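Local coordinates for EmrA (Aquifex aeolicus, PDB 4TKO), which is a periplasmic adaptor of the membrane fusion protein family, probably serving a major facilitator superfamily pump in the export of drugs and other xenobiotics, at residues I32-D40 / G228-S236; L20-S28 / Q215-F226. All blocks are in the same frame, centred on the assembly; numbering follows the deposited sequence.

In the fold
Both contacts lie in the barrel-sandwich hybrid, also called the lipoyl domain, of this membrane fusion protein, and their centres are about 13 Å apart. Contact 2 is at the base of the long helical hairpin, where helix 202-218 runs into strand 221-223; contact 1 joins the turn after strand 29-34 to strand 228-233. Their segments alternate along the chain, since 20-28 leads into 32-40 and 215-226 into 228-236. The domain is thus built from two halves that flank the hairpin in sequence, and each contact joins one half to the other. Strand 246-251 packs against both, and the contacts touch directly where Phe234 CE2 lies 4.0 Å from Tyr22 CD1.

Contact 1: I32-D40 / G228-S236; sequences IEVYKDLGD and GVVAKRFIS
Asp37 and Arg233 form a salt bridge in which Arg233 NE donates to Asp37 OD1 at 3.1 Å, almost straight at 170°. The oxygen lies in the guanidinium plane, yet the bond arrives from above the carboxylate plane; the two flat groups are turned 70° apart, so this is a single-atom grip and not a paired, coplanar one. Two backbone bonds tie the type II turn Asp37-Asp40 to strand 228-233: Gly39 N reaches Val230 O at 2.8 Å, and Val230 N returns to Asp40 O, also at 2.8 Å. Within the turn, Asp40 OD2 accepts from Asp37 N, bracing the residue that holds the arginine. Val230 points into the turn, its CB 3.4 Å from Asp37 O, while Phe248 of strand 246-251 packs on the same side chain. Farther along, Val34 CG1 rests 3.7 Å from Arg233 CD; the arginine chain is bent at chi3 (76°), and its CD packs on the valine while NE, the next atom, pairs with Asp37. The chemistry implies a turn clipped to the strand through both backbone groups of Val230, with a charged clasp beside it that probably favours the ionised form of Asp37.

Contact 2: L20-S28 / Q215-F226; sequences LSYLSFRVS and QKIKDTVLIAPF
Leu222 carries much of the apolar packing against Phe25. Leu222 CB sits over one face of the Phe25 ring, 3.9 Å from its centroid and 28° off the normal, a CH-pi contact, and the two side chains cross at about a right angle. With CG anti to the backbone N (chi1 180°), Leu222 also brings CD1 to 4.2 Å from Leu23 CB. Leu23 CD2 reaches Pro225 CG at 3.6 Å, the leucine end meeting the proline ring. At the hairpin end, Val27 CG1 lies across Lys216 CB at 4.0 Å, and Tyr56 of helix 54-68 packs on the same valine. Polar atoms meet aromatic rims in two places: Thr220 O approaches the edge of the Phe25 ring, 3.3 Å from CE2, and Ser21 OG lies at the edge of Phe226, 3.8 Å from CZ. The ionic part is a salt bridge, Arg26 NH1 to Asp219 OD2 at 2.9 Å. The planes stand 81° apart and the oxygen is well out of the guanidinium plane, so no N-H points at it. Apolar packing thus makes up most of the interface, and the ion pair at its hairpin end depends on charge, not on N-H direction.

Contact 1: I32-D40 / G228-S236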
loop_
_atom_site.group_PDB
_atom_site.type_symbol
_atom_site.label_atom_id
_atom_site.label_comp_id
_atom_site.label_asym_id
_atom_site.label_seq_id
_atom_site.Cartn_x
_atom_site.Cartn_y
_atom_site.Cartn_z
ATOM N N ILE A 32 -10.917 7.086 29.111
ATOM C CA ILE A 32 -10.014 7.252 30.253
ATOM C C ILE A 32 -9.679 8.701 30.611
ATOM O O ILE A 32 -9.108 8.945 31.664
ATOM C CB ILE A 32 -8.691 6.503 30.038
ATOM C CG1 ILE A 32 -7.921 7.072 28.852
ATOM C CG2 ILE A 32 -8.946 5.033 29.894
ATOM C CD1 ILE A 32 -6.612 6.375 28.628
ATOM N N GLU A 33 -10.040 9.642 29.745
ATOM C CA GLU A 33 -9.768 11.061 29.963
ATOM C C GLU A 33 -10.804 11.932 29.266
ATOM O O GLU A 33 -11.184 11.669 28.124
ATOM C CB GLU A 33 -8.375 11.433 29.464
ATOM C CG GLU A 33 -7.252 10.687 30.131
ATOM C CD GLU A 33 -7.062 11.118 31.570
ATOM O OE1 GLU A 33 -7.677 12.136 31.978
ATOM O OE2 GLU A 33 -6.302 10.434 32.290
ATOM N N VAL A 34 -11.253 12.974 29.955
ATOM C CA VAL A 34 -12.152 13.957 29.362
ATOM C C VAL A 34 -11.535 15.349 29.449
ATOM O O VAL A 34 -11.313 15.868 30.532
ATOM C CB VAL A 34 -13.516 13.952 30.052
ATOM C CG1 VAL A 34 -14.454 14.923 29.360
ATOM C CG2 VAL A 34 -14.094 12.556 30.022
ATOM N N TYR A 35 -11.244 15.945 28.306
ATOM C CA TYR A 35 -10.504 17.193 28.292
ATOM C C TYR A 35 -11.401 18.426 28.250
ATOM O O TYR A 35 -10.956 19.535 28.537
ATOM C CB TYR A 35 -9.559 17.212 27.097
ATOM C CG TYR A 35 -8.582 16.068 27.106
ATOM C CD1 TYR A 35 -7.839 15.776 28.242
ATOM C CD2 TYR A 35 -8.413 15.262 25.990
ATOM C CE1 TYR A 35 -6.952 14.718 28.263
ATOM C CE2 TYR A 35 -7.518 14.205 26.003
ATOM C CZ TYR A 35 -6.790 13.941 27.138
ATOM O OH TYR A 35 -5.905 12.888 27.155
ATOM N N LYS A 36 -12.659 18.230 27.875
ATOM C CA LYS A 36 -13.585 19.338 27.657
ATOM C C LYS A 36 -14.880 18.994 28.348
ATOM O O LYS A 36 -15.171 17.823 28.557
ATOM C CB LYS A 36 -13.828 19.601 26.162
ATOM C CG LYS A 36 -12.642 20.235 25.432
ATOM C CD LYS A 36 -12.011 21.333 26.275
ATOM C CE LYS A 36 -11.293 22.386 25.430
ATOM N NZ LYS A 36 -9.935 21.974 24.987
ATOM N N ASP A 37 -15.645 20.007 28.734
ATOM C CA ASP A 37 -16.886 19.751 29.445
ATOM C C ASP A 37 -17.953 20.656 28.872
ATOM O O ASP A 37 -17.661 21.519 28.042
ATOM C CB ASP A 37 -16.710 19.969 30.951
ATOM C CG ASP A 37 -17.806 19.290 31.789
ATOM O OD1 ASP A 37 -18.852 18.892 31.231
ATOM O OD2 ASP A 37 -17.622 19.159 33.023
ATOM N N LEU A 38 -19.190 20.409 29.291
ATOM C CA LEU A 38 -20.342 21.231 28.939
ATOM C C LEU A 38 -19.994 22.708 29.065
ATOM O O LEU A 38 -19.419 23.125 30.064
ATOM C CB LEU A 38 -21.528 20.884 29.841
ATOM C CG LEU A 38 -22.798 21.724 29.726
ATOM C CD1 LEU A 38 -23.587 21.343 28.494
ATOM C CD2 LEU A 38 -23.635 21.540 30.964
ATOM N N GLY A 39 -20.314 23.492 28.043
ATOM C CA GLY A 39 -19.991 24.905 28.054
ATOM C C GLY A 39 -18.640 25.336 27.485
ATOM O O GLY A 39 -18.430 26.524 27.246
ATOM N N ASP A 40 -17.715 24.404 27.257
ATOM C CA ASP A 40 -16.416 24.806 26.713
ATOM C C ASP A 40 -16.503 25.212 25.253
ATOM O O ASP A 40 -17.226 24.591 24.470
ATOM C CB ASP A 40 -15.378 23.698 26.863
ATOM C CG ASP A 40 -14.937 23.517 28.298
ATOM O OD1 ASP A 40 -15.201 24.446 29.092
ATOM O OD2 ASP A 40 -14.342 22.456 28.629
ATOM N N GLY A 228 -16.573 25.393 17.855
ATOM C CA GLY A 228 -17.915 25.339 18.407
ATOM C C GLY A 228 -17.928 25.263 19.919
ATOM O O GLY A 228 -16.860 25.298 20.548
ATOM N N VAL A 229 -19.119 25.180 20.514
ATOM C CA VAL A 229 -19.185 25.086 21.966
ATOM C C VAL A 229 -19.857 23.779 22.369
ATOM O O VAL A 229 -20.782 23.306 21.695
ATOM C CB VAL A 229 -19.934 26.298 22.596
ATOM C CG1 VAL A 229 -19.490 27.575 21.911
ATOM C CG2 VAL A 229 -21.404 26.160 22.435
ATOM N N VAL A 230 -19.391 23.197 23.467
ATOM C CA VAL A 230 -19.903 21.906 23.892
ATOM C C VAL A 230 -21.264 22.071 24.525
ATOM O O VAL A 230 -21.401 22.590 25.627
ATOM C CB VAL A 230 -18.963 21.208 24.872
ATOM C CG1 VAL A 230 -19.509 19.851 25.211
ATOM C CG2 VAL A 230 -17.599 21.075 24.256
ATOM N N ALA A 231 -22.269 21.600 23.799
ATOM C CA ALA A 231 -23.662 21.741 24.179
ATOM C C ALA A 231 -24.114 20.649 25.135
ATOM O O ALA A 231 -25.038 20.871 25.925
ATOM C CB ALA A 231 -24.540 21.742 22.927
ATOM N N LYS A 232 -23.482 19.476 25.043
ATOM C CA LYS A 232 -23.795 18.339 25.910
ATOM C C LYS A 232 -22.592 17.418 26.021
ATOM O O LYS A 232 -21.772 17.333 25.104
ATOM C CB LYS A 232 -25.008 17.552 25.388
ATOM C CG LYS A 232 -26.316 18.348 25.349
ATOM C CD LYS A 232 -27.408 17.732 26.234
ATOM C CE LYS A 232 -28.516 18.750 26.587
ATOM N NZ LYS A 232 -28.137 19.583 27.784
ATOM N N ARG A 233 -22.478 16.740 27.156
ATOM C CA ARG A 233 -21.469 15.705 27.325
ATOM C C ARG A 233 -22.114 14.427 27.827
ATOM O O ARG A 233 -22.689 14.393 28.908
ATOM C CB ARG A 233 -20.367 16.146 28.295
ATOM C CG ARG A 233 -19.443 15.003 28.660
ATOM C CD ARG A 233 -18.128 15.479 29.227
ATOM N NE ARG A 233 -18.279 15.937 30.604
ATOM C CZ ARG A 233 -18.312 15.136 31.662
ATOM N NH1 ARG A 233 -18.199 13.826 31.504
ATOM N NH2 ARG A 233 -18.472 15.647 32.876
ATOM N N PHE A 234 -22.007 13.362 27.048
ATOM C CA PHE A 234 -22.726 12.143 27.372
ATOM C C PHE A 234 -21.855 11.131 28.073
ATOM O O PHE A 234 -22.335 10.083 28.483
ATOM C CB PHE A 234 -23.297 11.510 26.111
ATOM C CG PHE A 234 -24.255 12.381 25.382
ATOM C CD1 PHE A 234 -25.496 12.667 25.919
ATOM C CD2 PHE A 234 -23.930 12.908 24.146
ATOM C CE1 PHE A 234 -26.388 13.471 25.238
ATOM C CE2 PHE A 234 -24.825 13.703 23.458
ATOM C CZ PHE A 234 -26.049 13.987 24.002
ATOM N N ILE A 235 -20.573 11.422 28.195
ATOM C CA ILE A 235 -19.652 10.384 28.659
ATOM C C ILE A 235 -18.893 10.778 29.906
ATOM O O ILE A 235 -18.647 11.953 30.172
ATOM C CB ILE A 235 -18.622 9.999 27.577
ATOM C CG1 ILE A 235 -17.860 11.249 27.136
ATOM C CG2 ILE A 235 -19.318 9.358 26.408
ATOM C CD1 ILE A 235 -16.644 10.994 26.282
ATOM N N SER A 236 -18.515 9.766 30.665
ATOM C CA SER A 236 -17.718 9.982 31.844
ATOM C C SER A 236 -16.512 9.091 31.756
ATOM O O SER A 236 -16.554 8.030 31.124
ATOM C CB SER A 236 -18.516 9.676 33.121
ATOM O OG SER A 236 -19.522 10.642 33.319
#

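Contact 2: L20-S28 / Q215-F226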
loop_
_atom_site.group_PDB
_atom_site.type_symbol
_atom_site.label_atom_id
_atom_site.label_comp_id
_atom_site.label_asym_id
_atom_site.label_seq_id
_atom_site.Cartn_x
_atom_site.Cartn_y
_atom_site.Cartn_z
ATOM N N LEU A 20 -26.926 21.652 15.860
ATOM C CA LEU A 20 -25.803 21.097 16.605
ATOM C C LEU A 20 -25.405 19.749 16.006
ATOM O O LEU A 20 -26.155 19.163 15.224
ATOM C CB LEU A 20 -26.144 20.958 18.091
ATOM C CG LEU A 20 -27.330 20.086 18.506
ATOM C CD1 LEU A 20 -27.026 18.605 18.330
ATOM C CD2 LEU A 20 -27.704 20.387 19.946
ATOM N N SER A 21 -24.225 19.265 16.374
ATOM C CA SER A 21 -23.696 18.023 15.824
ATOM C C SER A 21 -23.235 17.103 16.914
ATOM O O SER A 21 -22.642 17.539 17.892
ATOM C CB SER A 21 -22.543 18.297 14.873
ATOM O OG SER A 21 -22.996 19.224 13.919
ATOM N N TYR A 22 -23.511 15.815 16.734
ATOM C CA TYR A 22 -23.121 14.824 17.712
ATOM C C TYR A 22 -21.751 14.285 17.320
ATOM O O TYR A 22 -21.519 14.033 16.153
ATOM C CB TYR A 22 -24.189 13.719 17.803
ATOM C CG TYR A 22 -25.543 14.229 18.294
ATOM C CD1 TYR A 22 -25.743 14.557 19.632
ATOM C CD2 TYR A 22 -26.614 14.383 17.422
ATOM C CE1 TYR A 22 -26.955 15.040 20.077
ATOM C CE2 TYR A 22 -27.839 14.836 17.862
ATOM C CZ TYR A 22 -28.005 15.183 19.188
ATOM O OH TYR A 22 -29.224 15.664 19.639
ATOM N N LEU A 23 -20.838 14.161 18.289
ATOM C CA LEU A 23 -19.511 13.605 18.027
ATOM C C LEU A 23 -19.362 12.222 18.616
ATOM O O LEU A 23 -19.875 11.930 19.688
ATOM C CB LEU A 23 -18.403 14.493 18.589
ATOM C CG LEU A 23 -18.555 15.955 18.211
ATOM C CD1 LEU A 23 -17.409 16.748 18.795
ATOM C CD2 LEU A 23 -18.628 16.071 16.707
ATOM N N SER A 24 -18.608 11.382 17.927
ATOM C CA SER A 24 -18.430 10.022 18.371
ATOM C C SER A 24 -16.993 9.566 18.097
ATOM O O SER A 24 -16.281 10.199 17.337
ATOM C CB SER A 24 -19.448 9.127 17.670
ATOM O OG SER A 24 -19.061 8.947 16.320
ATOM N N PHE A 25 -16.570 8.484 18.743
ATOM C CA PHE A 25 -15.319 7.813 18.389
ATOM C C PHE A 25 -15.590 6.882 17.200
ATOM O O PHE A 25 -16.700 6.342 17.073
ATOM C CB PHE A 25 -14.762 7.009 19.577
ATOM C CG PHE A 25 -14.377 7.850 20.778
ATOM C CD1 PHE A 25 -15.326 8.224 21.710
ATOM C CD2 PHE A 25 -13.052 8.238 20.988
ATOM C CE1 PHE A 25 -14.979 8.998 22.817
ATOM C CE2 PHE A 25 -12.696 8.997 22.085
ATOM C CZ PHE A 25 -13.659 9.378 23.002
ATOM N N ARG A 26 -14.595 6.698 16.331
ATOM C CA ARG A 26 -14.757 5.802 15.184
ATOM C C ARG A 26 -14.439 4.368 15.585
ATOM O O ARG A 26 -14.654 3.432 14.826
ATOM C CB ARG A 26 -13.891 6.250 14.009
ATOM C CG ARG A 26 -14.095 7.726 13.615
ATOM C CD ARG A 26 -13.259 8.118 12.416
ATOM N NE ARG A 26 -13.380 7.139 11.338
ATOM C CZ ARG A 26 -12.349 6.635 10.661
ATOM N NH1 ARG A 26 -11.112 7.028 10.938
ATOM N NH2 ARG A 26 -12.550 5.743 9.699
ATOM N N VAL A 27 -13.960 4.199 16.806
ATOM C CA VAL A 27 -13.763 2.877 17.382
ATOM C C VAL A 27 -14.406 2.820 18.770
ATOM O O VAL A 27 -14.705 3.858 19.380
ATOM C CB VAL A 27 -12.251 2.508 17.503
ATOM C CG1 VAL A 27 -11.606 2.442 16.145
ATOM C CG2 VAL A 27 -11.526 3.504 18.374
ATOM N N SER A 28 -14.599 1.611 19.280
ATOM C CA SER A 28 -15.105 1.452 20.628
ATOM C C SER A 28 -13.950 1.369 21.622
ATOM O O SER A 28 -12.805 1.155 21.240
ATOM C CB SER A 28 -15.990 0.208 20.731
ATOM O OG SER A 28 -15.227 -0.966 20.545
ATOM N N GLN A 215 -4.638 3.418 12.440
ATOM C CA GLN A 215 -5.770 4.333 12.362
ATOM C C GLN A 215 -6.623 4.175 13.597
ATOM O O GLN A 215 -6.974 5.159 14.242
ATOM C CB GLN A 215 -6.609 4.103 11.111
ATOM C CG GLN A 215 -6.449 5.219 10.092
ATOM C CD GLN A 215 -6.720 6.590 10.681
ATOM O OE1 GLN A 215 -7.675 6.767 11.427
ATOM N NE2 GLN A 215 -5.871 7.567 10.351
ATOM N N LYS A 216 -6.939 2.932 13.937
ATOM C CA LYS A 216 -7.759 2.663 15.105
ATOM C C LYS A 216 -7.120 3.312 16.342
ATOM O O LYS A 216 -7.813 3.879 17.184
ATOM C CB LYS A 216 -7.952 1.156 15.300
ATOM C CG LYS A 216 -8.581 0.466 14.103
ATOM C CD LYS A 216 -8.948 -0.987 14.375
ATOM C CE LYS A 216 -9.443 -1.645 13.088
ATOM N NZ LYS A 216 -9.270 -3.133 13.063
ATOM N N ILE A 217 -5.793 3.260 16.421
ATOM C CA ILE A 217 -5.080 3.834 17.538
ATOM C C ILE A 217 -5.245 5.351 17.541
ATOM O O ILE A 217 -5.510 5.956 18.574
ATOM C CB ILE A 217 -3.583 3.460 17.498
ATOM C CG1 ILE A 217 -3.406 1.971 17.776
ATOM C CG2 ILE A 217 -2.795 4.264 18.524
ATOM C CD1 ILE A 217 -2.068 1.435 17.354
ATOM N N LYS A 218 -5.091 5.962 16.379
ATOM C CA LYS A 218 -5.262 7.401 16.247
ATOM C C LYS A 218 -6.720 7.818 16.532
ATOM O O LYS A 218 -6.975 8.905 17.054
ATOM C CB LYS A 218 -4.818 7.847 14.842
ATOM C CG LYS A 218 -5.032 9.320 14.540
ATOM C CD LYS A 218 -4.419 9.704 13.202
ATOM C CE LYS A 218 -5.085 10.947 12.625
ATOM N NZ LYS A 218 -6.543 10.733 12.356
ATOM N N ASP A 219 -7.669 6.944 16.211
ATOM C CA ASP A 219 -9.082 7.246 16.421
ATOM C C ASP A 219 -9.517 7.161 17.881
ATOM O O ASP A 219 -10.699 7.388 18.201
ATOM C CB ASP A 219 -9.967 6.310 15.589
ATOM C CG ASP A 219 -9.949 6.647 14.110
ATOM O OD1 ASP A 219 -9.820 7.858 13.772
ATOM O OD2 ASP A 219 -10.062 5.687 13.296
ATOM N N THR A 220 -8.582 6.826 18.766
ATOM C CA THR A 220 -8.928 6.727 20.176
ATOM C C THR A 220 -8.938 8.115 20.795
ATOM O O THR A 220 -9.427 8.296 21.910
ATOM C CB THR A 220 -7.982 5.809 20.960
ATOM O OG1 THR A 220 -6.633 6.248 20.788
ATOM C CG2 THR A 220 -8.113 4.366 20.489
ATOM N N VAL A 221 -8.424 9.104 20.072
ATOM C CA VAL A 221 -8.594 10.468 20.531
ATOM C C VAL A 221 -9.672 11.184 19.737
ATOM O O VAL A 221 -9.550 11.397 18.542
ATOM C CB VAL A 221 -7.292 11.281 20.457
ATOM C CG1 VAL A 221 -7.544 12.689 20.980
ATOM C CG2 VAL A 221 -6.198 10.616 21.282
ATOM N N LEU A 222 -10.735 11.549 20.430
ATOM C CA LEU A 222 -11.817 12.329 19.855
ATOM C C LEU A 222 -11.449 13.802 19.652
ATOM O O LEU A 222 -11.388 14.562 20.614
ATOM C CB LEU A 222 -13.042 12.217 20.765
ATOM C CG LEU A 222 -14.281 12.977 20.323
ATOM C CD1 LEU A 222 -14.615 12.665 18.867
ATOM C CD2 LEU A 222 -15.435 12.617 21.214
ATOM N N ILE A 223 -11.218 14.223 18.411
ATOM C CA ILE A 223 -10.875 15.626 18.185
ATOM C C ILE A 223 -12.041 16.353 17.542
ATOM O O ILE A 223 -12.881 15.727 16.899
ATOM C CB ILE A 223 -9.610 15.799 17.309
ATOM C CG1 ILE A 223 -9.906 15.530 15.842
ATOM C CG2 ILE A 223 -8.491 14.902 17.795
ATOM C CD1 ILE A 223 -8.724 15.805 14.947
ATOM N N ALA A 224 -12.091 17.672 17.727
ATOM C CA ALA A 224 -13.225 18.473 17.268
ATOM C C ALA A 224 -13.145 18.781 15.776
ATOM O O ALA A 224 -12.118 19.256 15.289
ATOM C CB ALA A 224 -13.318 19.759 18.064
ATOM N N PRO A 225 -14.237 18.498 15.046
ATOM C CA PRO A 225 -14.351 18.638 13.585
ATOM C C PRO A 225 -14.516 20.080 13.121
ATOM O O PRO A 225 -14.280 20.394 11.953
ATOM C CB PRO A 225 -15.603 17.831 13.256
ATOM C CG PRO A 225 -16.452 17.947 14.502
ATOM C CD PRO A 225 -15.470 17.956 15.650
ATOM N N PHE A 226 -14.935 20.951 14.030
ATOM C CA PHE A 226 -15.069 22.356 13.701
ATOM C C PHE A 226 -15.004 23.176 14.987
ATOM O O PHE A 226 -15.024 22.606 16.082
ATOM C CB PHE A 226 -16.373 22.605 12.916
ATOM C CG PHE A 226 -17.617 22.126 13.603
ATOM C CD1 PHE A 226 -18.221 22.895 14.598
ATOM C CD2 PHE A 226 -18.200 20.915 13.252
ATOM C CE1 PHE A 226 -19.388 22.467 15.240
ATOM C CE2 PHE A 226 -19.362 20.468 13.882
ATOM C CZ PHE A 226 -19.960 21.246 14.876
#